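Local coordinates for protein deoxyribose-phosphate aldolase (Toxoplasma gondii, PDB 4EIV) that belongs to the deoxyribose-phosphate aldolase family and folds as a barrel of eight parallel strands ringed by helices, at residues 239-243 against 244-248; 273-276 against 277-281. One frame throughout, in Å; residues are numbered along the deposited sequence.

Contact 1 (239-243 against 244-248); sequences GDVHM and AETAD
H242 and T246 meet at the start of helix 243-257, where the chain coming off strand 233-237 of the TIM barrel turns into its first helical turn with H242 in the N-cap position. The hydrogen bonds centre on one backbone oxygen. H242 O accepts from T246 N at 3.2 Å, in the carbonyl plane, and also from the threonine hydroxyl, T246 OG1, at 3.0 Å. That second donor stands above the carbonyl plane, 47° out of it, so the amide and the hydroxyl reach the oxygen from different directions. The hydroxyl can do this because OG1 lies anti to T246's own carbonyl carbon (chi1 -55°), which turns it back toward the N-cap carbonyl. One residue on, A247 N donates to M243 O at 2.9 Å, the next i to i+4 bond of the helix.

Van der Waals contacts flank this turn. V241 points its side chain at the helix, its CB lying 3.9 Å from E245 CB. E245 folds back at chi2 (76°), bringing OE2 to 3.5 Å from H242 CB; the carboxylate thus lies beside the base of the histidine and not on its ring nitrogens.

M243 packs against helices 17-27 and 273-284, where it touches L26 and C282. A244 and A247 face the second subunit, packing on Y18 and I17 of that chain. On the side toward the loop, V241 CG2 stops 3.7 Å from T246 OG1, the same hydroxyl that donates to H242 O.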
loop_
_atom_site.group_PDB
_atom_site.type_symbol
_atom_site.label_atom_id
_atom_site.label_comp_id
_atom_site.label_asym_id
_atom_site.label_seq_id
_atom_site.Cartn_x
_atom_site.Cartn_y
_atom_site.Cartn_z
ATOM N N GLY A 239 -21.342 5.666 -3.619
ATOM C CA GLY A 239 -22.332 6.529 -4.223
ATOM C C GLY A 239 -21.721 7.839 -4.657
ATOM O O GLY A 239 -20.663 7.858 -5.303
ATOM N N ASP A 240 -22.367 8.937 -4.242
ATOM C CA ASP A 240 -21.956 10.281 -4.633
ATOM C C ASP A 240 -21.410 11.132 -3.489
ATOM O O ASP A 240 -21.412 12.367 -3.558
ATOM C CB ASP A 240 -23.118 10.970 -5.363
ATOM C CG ASP A 240 -23.449 10.279 -6.684
ATOM O OD1 ASP A 240 -24.586 9.757 -6.813
ATOM O OD2 ASP A 240 -22.540 10.205 -7.556
ATOM N N VAL A 241 -20.920 10.482 -2.438
ATOM C CA VAL A 241 -20.301 11.211 -1.327
ATOM C C VAL A 241 -18.979 11.864 -1.738
ATOM O O VAL A 241 -18.396 11.541 -2.782
ATOM C CB VAL A 241 -20.053 10.320 -0.094
ATOM C CG1 VAL A 241 -21.401 9.764 0.430
ATOM C CG2 VAL A 241 -19.072 9.237 -0.413
ATOM N N HIS A 242 -18.512 12.776 -0.891
ATOM C CA HIS A 242 -17.255 13.495 -1.115
ATOM C C HIS A 242 -16.026 12.761 -0.565
ATOM O O HIS A 242 -16.126 11.723 0.100
ATOM C CB HIS A 242 -17.346 14.887 -0.491
ATOM C CG HIS A 242 -18.455 15.717 -1.041
ATOM N ND1 HIS A 242 -18.406 16.261 -2.302
ATOM C CD2 HIS A 242 -19.626 16.130 -0.497
ATOM C CE1 HIS A 242 -19.513 16.945 -2.529
ATOM N NE2 HIS A 242 -20.269 16.884 -1.448
ATOM N N MET A 243 -14.853 13.315 -0.861
ATOM C CA MET A 243 -13.603 12.706 -0.427
ATOM C C MET A 243 -13.500 12.490 1.086
ATOM O O MET A 243 -13.002 11.454 1.514
ATOM C CB MET A 243 -12.396 13.505 -0.941
ATOM C CG MET A 243 -11.051 12.879 -0.583
ATOM S SD MET A 243 -9.617 13.685 -1.326
ATOM C CE MET A 243 -9.696 15.278 -0.546
ATOM N N ALA A 244 -13.971 13.434 1.891
ATOM C CA ALA A 244 -13.858 13.268 3.342
ATOM C C ALA A 244 -14.576 12.031 3.875
ATOM O O ALA A 244 -14.020 11.261 4.674
ATOM C CB ALA A 244 -14.390 14.503 4.034
ATOM N N GLU A 245 -15.795 11.811 3.401
ATOM C CA GLU A 245 -16.564 10.636 3.796
ATOM C C GLU A 245 -15.865 9.367 3.322
ATOM O O GLU A 245 -15.854 8.344 4.004
ATOM C CB GLU A 245 -17.993 10.683 3.223
ATOM C CG GLU A 245 -18.952 11.686 3.898
ATOM C CD GLU A 245 -18.739 13.161 3.532
ATOM O OE1 GLU A 245 -19.440 14.016 4.121
ATOM O OE2 GLU A 245 -17.896 13.495 2.665
ATOM N N THR A 246 -15.274 9.429 2.137
ATOM C CA THR A 246 -14.602 8.274 1.589
ATOM C C THR A 246 -13.371 7.906 2.469
ATOM O O THR A 246 -13.093 6.726 2.698
ATOM C CB THR A 246 -14.241 8.529 0.107
ATOM O OG1 THR A 246 -15.424 8.885 -0.636
ATOM C CG2 THR A 246 -13.647 7.337 -0.511
ATOM N N ALA A 247 -12.671 8.936 2.979
ATOM C CA ALA A 247 -11.494 8.766 3.850
ATOM C C ALA A 247 -11.804 7.994 5.148
ATOM O O ALA A 247 -10.957 7.233 5.658
ATOM C CB ALA A 247 -10.858 10.128 4.203
ATOM N N ASP A 248 -13.003 8.181 5.684
ATOM C CA ASP A 248 -13.408 7.468 6.889
ATOM C C ASP A 248 -13.309 5.952 6.650
ATOM O O ASP A 248 -12.896 5.188 7.528
ATOM C CB ASP A 248 -14.836 7.853 7.310
ATOM C CG ASP A 248 -14.920 9.203 7.996
ATOM O OD1 ASP A 248 -15.818 9.992 7.653
ATOM O OD2 ASP A 248 -14.111 9.475 8.905
#

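Contact 2 (273-276 against 277-281); sequences FNLL and KELRD
K277 lies across the face of the F273 ring, one turn further along helix 273-284. Its CE sits 3.7 Å from the F273 ring centroid, only 4° off the normal, a CH-pi contact over the middle of the ring. The ammonium lies farther out: NZ is 4.0 Å from the F273 centroid and 26° off the normal, a cation-pi contact over the same face. With CG anti to its own carbonyl carbon (chi1 -70°), the lysine chain runs back toward F273, and a bend at chi3 then sets the course of CE and NZ over the face.

N274 runs beside K277, both side chains pointing the same way, with N274 OD1 3.6 Å from K277 CE. A water joins their ends, donating to N274 OD1 at 2.7 Å and accepting from K277 NZ at 2.7 Å. NZ thus has the ring face on one hand and, through the water, N274 OD1 on the other.

Toward the interior, L275 CD1 meets L279 CG at 4.2 Å, and the same methyl comes near E278 OE1, whose probable partner is M243 N. Beneath these side chains, the carbonyl oxygens of F273, N274, L275 and L276 each accept from the amide four residues on.

F273 packs on V47 and I50 of helix 41-52, R280 bonds through NH1 to P55 O, and L276 and L279 cover F30 of strand 30-34 and L27 of helix 17-27.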
loop_
_atom_site.group_PDB
_atom_site.type_symbol
_atom_site.label_atom_id
_atom_site.label_comp_id
_atom_site.label_asym_id
_atom_site.label_seq_id
_atom_site.Cartn_x
_atom_site.Cartn_y
_atom_site.Cartn_z
ATOM N N PHE A 273 -18.478 10.090 -10.850
ATOM C CA PHE A 273 -17.632 10.965 -11.641
ATOM C C PHE A 273 -17.225 12.217 -10.881
ATOM O O PHE A 273 -16.069 12.626 -10.958
ATOM C CB PHE A 273 -18.380 11.283 -12.949
ATOM C CG PHE A 273 -17.577 12.020 -13.989
ATOM C CD1 PHE A 273 -16.210 11.821 -14.148
ATOM C CD2 PHE A 273 -18.238 12.821 -14.908
ATOM C CE1 PHE A 273 -15.508 12.488 -15.142
ATOM C CE2 PHE A 273 -17.542 13.478 -15.903
ATOM C CZ PHE A 273 -16.168 13.304 -16.019
ATOM N N ASN A 274 -18.161 12.847 -10.170
ATOM C CA ASN A 274 -17.820 14.038 -9.393
ATOM C C ASN A 274 -16.766 13.729 -8.313
ATOM O O ASN A 274 -15.825 14.512 -8.131
ATOM C CB ASN A 274 -19.063 14.709 -8.812
ATOM C CG ASN A 274 -19.933 15.353 -9.884
ATOM O OD1 ASN A 274 -19.441 15.770 -10.940
ATOM N ND2 ASN A 274 -21.228 15.461 -9.604
ATOM N N LEU A 275 -16.875 12.566 -7.667
ATOM C CA LEU A 275 -15.863 12.180 -6.671
ATOM C C LEU A 275 -14.508 11.974 -7.351
ATOM O O LEU A 275 -13.480 12.415 -6.847
ATOM C CB LEU A 275 -16.299 10.959 -5.858
ATOM C CG LEU A 275 -15.296 10.362 -4.854
ATOM C CD1 LEU A 275 -14.835 11.411 -3.830
ATOM C CD2 LEU A 275 -15.961 9.211 -4.133
ATOM N N LEU A 276 -14.499 11.273 -8.481
ATOM C CA LEU A 276 -13.265 11.083 -9.240
ATOM C C LEU A 276 -12.595 12.418 -9.549
ATOM O O LEU A 276 -11.385 12.584 -9.355
ATOM C CB LEU A 276 -13.539 10.310 -10.536
ATOM C CG LEU A 276 -12.354 10.189 -11.493
ATOM C CD1 LEU A 276 -11.136 9.558 -10.781
ATOM C CD2 LEU A 276 -12.756 9.435 -12.750
ATOM N N LYS A 277 -13.378 13.389 -10.017
ATOM C CA LYS A 277 -12.829 14.700 -10.315
ATOM C C LYS A 277 -12.306 15.413 -9.057
ATOM O O LYS A 277 -11.271 16.046 -9.119
ATOM C CB LYS A 277 -13.837 15.556 -11.084
ATOM C CG LYS A 277 -14.059 15.042 -12.533
ATOM C CD LYS A 277 -15.035 15.872 -13.367
ATOM C CE LYS A 277 -16.479 15.648 -12.948
ATOM N NZ LYS A 277 -17.412 16.388 -13.837
ATOM N N GLU A 278 -12.987 15.260 -7.923
ATOM C CA GLU A 278 -12.514 15.842 -6.671
ATOM C C GLU A 278 -11.150 15.246 -6.305
ATOM O O GLU A 278 -10.218 15.958 -5.932
ATOM C CB GLU A 278 -13.502 15.589 -5.523
ATOM C CG GLU A 278 -13.046 16.267 -4.211
ATOM C CD GLU A 278 -13.927 15.985 -3.003
ATOM O OE1 GLU A 278 -14.817 15.120 -3.063
ATOM O OE2 GLU A 278 -13.735 16.680 -1.986
ATOM N N LEU A 279 -11.023 13.937 -6.462
ATOM C CA LEU A 279 -9.777 13.264 -6.118
ATOM C C LEU A 279 -8.648 13.735 -7.024
ATOM O O LEU A 279 -7.562 14.086 -6.547
ATOM C CB LEU A 279 -9.920 11.750 -6.250
ATOM C CG LEU A 279 -10.917 11.058 -5.315
ATOM C CD1 LEU A 279 -10.999 9.570 -5.651
ATOM C CD2 LEU A 279 -10.559 11.259 -3.851
ATOM N N ARG A 280 -8.909 13.748 -8.327
ATOM C CA ARG A 280 -7.876 14.094 -9.285
ATOM C C ARG A 280 -7.458 15.557 -9.153
ATOM O O ARG A 280 -6.258 15.876 -9.207
ATOM C CB ARG A 280 -8.272 13.712 -10.713
ATOM C CG ARG A 280 -7.034 13.621 -11.561
ATOM C CD ARG A 280 -7.241 13.019 -12.901
ATOM N NE ARG A 280 -7.511 11.581 -12.962
ATOM C CZ ARG A 280 -6.632 10.607 -12.719
ATOM N NH1 ARG A 280 -5.423 10.847 -12.204
ATOM N NH2 ARG A 280 -6.996 9.365 -12.926
ATOM N N ASP A 281 -8.423 16.449 -8.937
ATOM C CA ASP A 281 -8.116 17.860 -8.730
ATOM C C ASP A 281 -7.211 18.052 -7.511
ATOM O O ASP A 281 -6.265 18.848 -7.537
ATOM C CB ASP A 281 -9.404 18.686 -8.611
ATOM C CG ASP A 281 -10.167 18.792 -9.949
ATOM O OD1 ASP A 281 -9.662 18.327 -11.001
ATOM O OD2 ASP A 281 -11.287 19.338 -9.950
HETATM O O HOH W 1 -20.083 15.903 -13.522
#

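How the contacts relate
Both contacts lie in the barrel's outer layer, on neighbouring helices 243-257 and 273-284, contact 1 including the loop that leads into its helix; each mixes buried with exposed residues. Contact 1 is a helix start, where a carbonyl is gripped by a hydroxyl as well as an amide; contact 2 belongs to the last helix of the barrel, where the distinctive chemistry is a lysine on an aromatic face. Contact 1 reaches the second subunit, whereas contact 2 touches no other protein chain and packs instead toward helix 41-52 and strand 30-34. Helix 17-27 borders both. They meet directly: E278 OE1 probably accepts from M243 N at 2.8 Å, and L275 CD2 packs on T246 OG1.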